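Local coordinates for oxysterol-binding protein homolog 3 (Saccharomyces cerevisiae, PDB 4IC4) that carries lipids such as sterols in a hydrophobic pocket between membranes, using its OSBP-related domain for phosphoinositide-coupled transport, at residues G211-V223 / H232-S245. Sequence-based numbering, arbitrary orientation.
Sequences GERYMEPVNEFEV and HILFDKAGMFSGRS
F235 lies between P217 and I233: P217 CB sits over the middle of one ring face, 3.6 Å from its centroid, and I233 CG2 lies against the rim of the other. Next along, the F221 ring takes I233 CD1 over one face (4.2 Å to the centroid), while F235 CE2 comes in at the edge of the F221 ring, near its plane, 3.9 Å from F221 CD2. With chi1 at 83°, F221 holds its ring between its own N and carbonyl carbon, turned to the side where helix 94-104 packs on it. An alanine in place of F235 would probably leave P217 and I233 facing a gap and the edge of the F221 ring without its neighbour.

Backbone bonds pair the antiparallel hairpin strands: I233 N to F221 O (2.9 Å), F221 N to I233 O, and F235 N to N219 O. On the other face, H232 NE2 makes a weak, bent bond to E220 OE1 (2.7 Å, 121°).

Farther along, E216, on strand 214-217, reaches with a chain extended beyond CG to the loop that follows strand 232-235; its OE2 takes S245 N from above the carboxylate plane (2.8 Å, 176°), and OE1 bridges to K206. R244 lays its aliphatic part along Y214.

The hairpin of this beta-barrel domain thus has an apolar side toward the helix and a polar side, with a carboxylate fastening the returning loop.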
loop_
_atom_site.group_PDB
_atom_site.type_symbol
_atom_site.label_atom_id
_atom_site.label_comp_id
_atom_site.label_asym_id
_atom_site.label_seq_id
_atom_site.Cartn_x
_atom_site.Cartn_y
_atom_site.Cartn_z
ATOM N N GLY A 211 16.936 15.900 -13.190
ATOM C CA GLY A 211 16.890 16.255 -11.785
ATOM C C GLY A 211 16.502 15.072 -10.926
ATOM O O GLY A 211 16.451 13.939 -11.402
ATOM N N GLU A 212 16.228 15.337 -9.653
ATOM C CA GLU A 212 15.844 14.288 -8.721
ATOM C C GLU A 212 14.331 14.091 -8.727
ATOM O O GLU A 212 13.572 14.989 -8.361
ATOM C CB GLU A 212 16.326 14.638 -7.311
ATOM C CG GLU A 212 16.069 13.556 -6.276
ATOM C CD GLU A 212 16.747 13.845 -4.950
ATOM O OE1 GLU A 212 17.992 13.959 -4.929
ATOM O OE2 GLU A 212 16.038 13.955 -3.928
ATOM N N ARG A 213 13.904 12.910 -9.158
ATOM C CA ARG A 213 12.488 12.574 -9.215
ATOM C C ARG A 213 11.886 12.605 -7.817
ATOM O O ARG A 213 12.578 12.352 -6.834
ATOM C CB ARG A 213 12.310 11.174 -9.813
ATOM C CG ARG A 213 12.748 11.055 -11.263
ATOM C CD ARG A 213 12.913 9.600 -11.679
ATOM N NE ARG A 213 11.742 8.794 -11.352
ATOM C CZ ARG A 213 11.640 7.491 -11.599
ATOM N NH1 ARG A 213 12.641 6.844 -12.184
ATOM N NH2 ARG A 213 10.539 6.834 -11.255
ATOM N N TYR A 214 10.599 12.923 -7.735
ATOM C CA TYR A 214 9.904 12.960 -6.453
ATOM C C TYR A 214 8.396 12.903 -6.655
ATOM O O TYR A 214 7.895 13.096 -7.762
ATOM C CB TYR A 214 10.288 14.218 -5.661
ATOM C CG TYR A 214 9.777 15.524 -6.229
ATOM C CD1 TYR A 214 8.487 15.975 -5.952
ATOM C CD2 TYR A 214 10.590 16.314 -7.041
ATOM C CE1 TYR A 214 8.020 17.183 -6.469
ATOM C CE2 TYR A 214 10.133 17.520 -7.563
ATOM C CZ TYR A 214 8.851 17.949 -7.274
ATOM O OH TYR A 214 8.401 19.140 -7.795
ATOM N N MET A 215 7.677 12.624 -5.575
ATOM C CA MET A 215 6.225 12.542 -5.625
ATOM C C MET A 215 5.587 13.490 -4.628
ATOM O O MET A 215 6.171 13.807 -3.593
ATOM C CB MET A 215 5.763 11.118 -5.320
ATOM C CG MET A 215 5.991 10.141 -6.446
ATOM S SD MET A 215 5.603 8.450 -5.960
ATOM C CE MET A 215 3.847 8.582 -5.620
ATOM N N GLU A 216 4.382 13.938 -4.950
ATOM C CA GLU A 216 3.650 14.832 -4.066
ATOM C C GLU A 216 2.154 14.670 -4.314
ATOM O O GLU A 216 1.720 14.411 -5.440
ATOM C CB GLU A 216 4.067 16.291 -4.307
ATOM C CG GLU A 216 3.559 16.892 -5.608
ATOM C CD GLU A 216 4.046 18.316 -5.832
ATOM O OE1 GLU A 216 3.456 19.015 -6.682
ATOM O OE2 GLU A 216 5.021 18.732 -5.169
ATOM N N PRO A 217 1.342 14.789 -3.254
ATOM C CA PRO A 217 -0.106 14.657 -3.407
ATOM C C PRO A 217 -0.644 15.939 -4.029
ATOM O O PRO A 217 -0.026 16.999 -3.909
ATOM C CB PRO A 217 -0.585 14.461 -1.973
ATOM C CG PRO A 217 0.379 15.294 -1.196
ATOM C CD PRO A 217 1.709 14.958 -1.838
ATOM N N VAL A 218 -1.787 15.843 -4.696
ATOM C CA VAL A 218 -2.392 17.010 -5.326
ATOM C C VAL A 218 -3.894 17.049 -5.097
ATOM O O VAL A 218 -4.497 16.067 -4.661
ATOM C CB VAL A 218 -2.132 17.033 -6.853
ATOM C CG1 VAL A 218 -0.645 17.173 -7.127
ATOM C CG2 VAL A 218 -2.677 15.764 -7.497
ATOM N N ASN A 219 -4.490 18.199 -5.391
ATOM C CA ASN A 219 -5.924 18.385 -5.242
ATOM C C ASN A 219 -6.401 18.157 -3.813
ATOM O O ASN A 219 -5.775 18.621 -2.862
ATOM C CB ASN A 219 -6.667 17.458 -6.211
ATOM C CG ASN A 219 -6.426 17.823 -7.667
ATOM O OD1 ASN A 219 -6.730 17.047 -8.573
ATOM N ND2 ASN A 219 -5.885 19.014 -7.895
ATOM N N GLU A 220 -7.504 17.432 -3.665
ATOM C CA GLU A 220 -8.079 17.177 -2.351
ATOM C C GLU A 220 -8.841 15.857 -2.338
ATOM O O GLU A 220 -8.988 15.203 -3.370
ATOM C CB GLU A 220 -9.047 18.307 -2.004
ATOM C CG GLU A 220 -10.274 18.333 -2.910
ATOM C CD GLU A 220 -10.688 19.735 -3.315
ATOM O OE1 GLU A 220 -11.001 20.552 -2.424
ATOM O OE2 GLU A 220 -10.697 20.022 -4.532
ATOM N N PHE A 221 -9.321 15.473 -1.161
ATOM C CA PHE A 221 -10.116 14.260 -1.009
ATOM C C PHE A 221 -10.849 14.333 0.323
ATOM O O PHE A 221 -10.459 15.097 1.211
ATOM C CB PHE A 221 -9.240 12.996 -1.114
ATOM C CG PHE A 221 -8.541 12.608 0.158
ATOM C CD1 PHE A 221 -9.056 11.594 0.964
ATOM C CD2 PHE A 221 -7.346 13.213 0.525
ATOM C CE1 PHE A 221 -8.384 11.185 2.114
ATOM C CE2 PHE A 221 -6.665 12.814 1.674
ATOM C CZ PHE A 221 -7.182 11.798 2.471
ATOM N N GLU A 222 -11.922 13.564 0.455
ATOM C CA GLU A 222 -12.703 13.592 1.679
ATOM C C GLU A 222 -12.908 12.227 2.316
ATOM O O GLU A 222 -12.910 11.196 1.643
ATOM C CB GLU A 222 -14.075 14.228 1.418
ATOM C CG GLU A 222 -14.021 15.586 0.730
ATOM C CD GLU A 222 -15.362 16.301 0.743
ATOM O OE1 GLU A 222 -16.374 15.679 0.360
ATOM O OE2 GLU A 222 -15.402 17.488 1.133
ATOM N N VAL A 223 -13.069 12.240 3.632
ATOM C CA VAL A 223 -13.332 11.034 4.394
ATOM C C VAL A 223 -14.754 11.227 4.897
ATOM O O VAL A 223 -15.083 12.285 5.432
ATOM C CB VAL A 223 -12.385 10.901 5.599
ATOM C CG1 VAL A 223 -12.792 9.705 6.450
ATOM C CG2 VAL A 223 -10.954 10.750 5.112
ATOM N N HIS A 232 -12.433 17.209 5.027
ATOM C CA HIS A 232 -11.944 17.692 3.746
ATOM C C HIS A 232 -10.450 17.979 3.836
ATOM O O HIS A 232 -10.023 18.882 4.555
ATOM C CB HIS A 232 -12.722 18.952 3.355
ATOM C CG HIS A 232 -12.376 19.489 2.002
ATOM N ND1 HIS A 232 -11.290 20.308 1.781
ATOM C CD2 HIS A 232 -12.972 19.320 0.799
ATOM C CE1 HIS A 232 -11.234 20.623 0.500
ATOM N NE2 HIS A 232 -12.242 20.036 -0.119
ATOM N N ILE A 233 -9.657 17.198 3.107
ATOM C CA ILE A 233 -8.207 17.356 3.110
ATOM C C ILE A 233 -7.748 18.042 1.833
ATOM O O ILE A 233 -8.005 17.553 0.736
ATOM C CB ILE A 233 -7.485 15.986 3.204
ATOM C CG1 ILE A 233 -7.883 15.262 4.492
ATOM C CG2 ILE A 233 -5.981 16.187 3.180
ATOM C CD1 ILE A 233 -9.239 14.598 4.440
ATOM N N LEU A 234 -7.075 19.178 1.981
ATOM C CA LEU A 234 -6.575 19.918 0.830
ATOM C C LEU A 234 -5.061 20.051 0.899
ATOM O O LEU A 234 -4.513 20.509 1.900
ATOM C CB LEU A 234 -7.217 21.309 0.760
ATOM C CG LEU A 234 -7.067 22.247 1.960
ATOM C CD1 LEU A 234 -7.498 23.649 1.561
ATOM C CD2 LEU A 234 -7.902 21.742 3.125
ATOM N N PHE A 235 -4.387 19.642 -0.168
ATOM C CA PHE A 235 -2.935 19.711 -0.225
ATOM C C PHE A 235 -2.468 21.031 -0.830
ATOM O O PHE A 235 -3.101 21.559 -1.745
ATOM C CB PHE A 235 -2.399 18.534 -1.041
ATOM C CG PHE A 235 -2.728 17.196 -0.444
ATOM C CD1 PHE A 235 -2.023 16.719 0.656
ATOM C CD2 PHE A 235 -3.774 16.436 -0.951
ATOM C CE1 PHE A 235 -2.358 15.502 1.244
ATOM C CE2 PHE A 235 -4.115 15.220 -0.367
ATOM C CZ PHE A 235 -3.406 14.754 0.730
ATOM N N ASP A 236 -1.364 21.559 -0.311
ATOM C CA ASP A 236 -0.814 22.820 -0.805
ATOM C C ASP A 236 -0.463 22.708 -2.281
ATOM O O ASP A 236 0.007 21.666 -2.736
ATOM C CB ASP A 236 0.447 23.201 -0.029
ATOM C CG ASP A 236 0.162 23.582 1.409
ATOM O OD1 ASP A 236 -1.024 23.657 1.790
ATOM O OD2 ASP A 236 1.136 23.813 2.159
ATOM N N LYS A 237 -0.682 23.782 -3.032
ATOM C CA LYS A 237 -0.358 23.757 -4.450
ATOM C C LYS A 237 1.087 24.180 -4.678
ATOM O O LYS A 237 1.545 25.184 -4.138
ATOM C CB LYS A 237 -1.290 24.674 -5.244
ATOM C CG LYS A 237 -1.037 24.607 -6.745
ATOM C CD LYS A 237 -2.033 25.431 -7.540
ATOM C CE LYS A 237 -1.727 25.352 -9.029
ATOM N NZ LYS A 237 -1.787 23.955 -9.543
ATOM N N ALA A 238 1.800 23.398 -5.481
ATOM C CA ALA A 238 3.194 23.681 -5.794
ATOM C C ALA A 238 3.535 23.077 -7.150
ATOM O O ALA A 238 3.345 21.881 -7.369
ATOM C CB ALA A 238 4.098 23.096 -4.717
ATOM N N GLY A 239 4.037 23.905 -8.062
ATOM C CA GLY A 239 4.379 23.400 -9.378
ATOM C C GLY A 239 5.312 24.262 -10.209
ATOM O O GLY A 239 5.215 24.260 -11.437
ATOM N N MET A 240 6.217 24.994 -9.563
ATOM C CA MET A 240 7.151 25.832 -10.309
ATOM C C MET A 240 8.255 26.488 -9.484
ATOM O O MET A 240 9.271 26.907 -10.041
ATOM C CB MET A 240 6.387 26.912 -11.082
ATOM C CG MET A 240 7.270 27.756 -11.992
ATOM S SD MET A 240 6.338 28.874 -13.051
ATOM C CE MET A 240 6.134 27.855 -14.518
ATOM N N PHE A 241 8.081 26.580 -8.169
ATOM C CA PHE A 241 9.110 27.211 -7.350
ATOM C C PHE A 241 9.174 26.731 -5.902
ATOM O O PHE A 241 10.252 26.416 -5.396
ATOM C CB PHE A 241 8.926 28.733 -7.379
ATOM C CG PHE A 241 10.147 29.501 -6.959
ATOM C CD1 PHE A 241 10.599 29.460 -5.643
ATOM C CD2 PHE A 241 10.857 30.256 -7.888
ATOM C CE1 PHE A 241 11.742 30.159 -5.258
ATOM C CE2 PHE A 241 12.001 30.958 -7.514
ATOM C CZ PHE A 241 12.445 30.909 -6.197
ATOM N N SER A 242 8.025 26.679 -5.236
ATOM C CA SER A 242 7.966 26.255 -3.840
ATOM C C SER A 242 8.488 24.839 -3.587
ATOM O O SER A 242 8.348 24.312 -2.482
ATOM C CB SER A 242 6.530 26.373 -3.320
ATOM O OG SER A 242 5.633 25.616 -4.115
ATOM N N GLY A 243 9.091 24.231 -4.603
ATOM C CA GLY A 243 9.617 22.886 -4.451
ATOM C C GLY A 243 8.512 21.867 -4.241
ATOM O O GLY A 243 7.376 22.086 -4.657
ATOM N N ARG A 244 8.843 20.751 -3.597
ATOM C CA ARG A 244 7.859 19.704 -3.342
ATOM C C ARG A 244 6.779 20.168 -2.369
ATOM O O ARG A 244 7.077 20.766 -1.335
ATOM C CB ARG A 244 8.541 18.452 -2.773
ATOM C CG ARG A 244 7.571 17.312 -2.451
ATOM C CD ARG A 244 8.291 16.046 -1.994
ATOM N NE ARG A 244 8.963 16.205 -0.706
ATOM C CZ ARG A 244 9.691 15.258 -0.118
ATOM N NH1 ARG A 244 9.846 14.072 -0.702
ATOM N NH2 ARG A 244 10.268 15.496 1.052
ATOM N N SER A 245 5.524 19.898 -2.710
ATOM C CA SER A 245 4.407 20.263 -1.848
ATOM C C SER A 245 4.342 19.266 -0.698
ATOM O O SER A 245 4.157 18.067 -0.922
ATOM C CB SER A 245 3.092 20.224 -2.624
ATOM O OG SER A 245 1.995 20.373 -1.740
HETATM O O HOH W 1 6.332 20.433 -6.907
HETATM O O HOH W 2 8.427 12.536 -2.728
HETATM O O HOH W 3 -0.392 19.655 -4.431
HETATM O O HOH W 4 -4.668 21.438 -4.016
#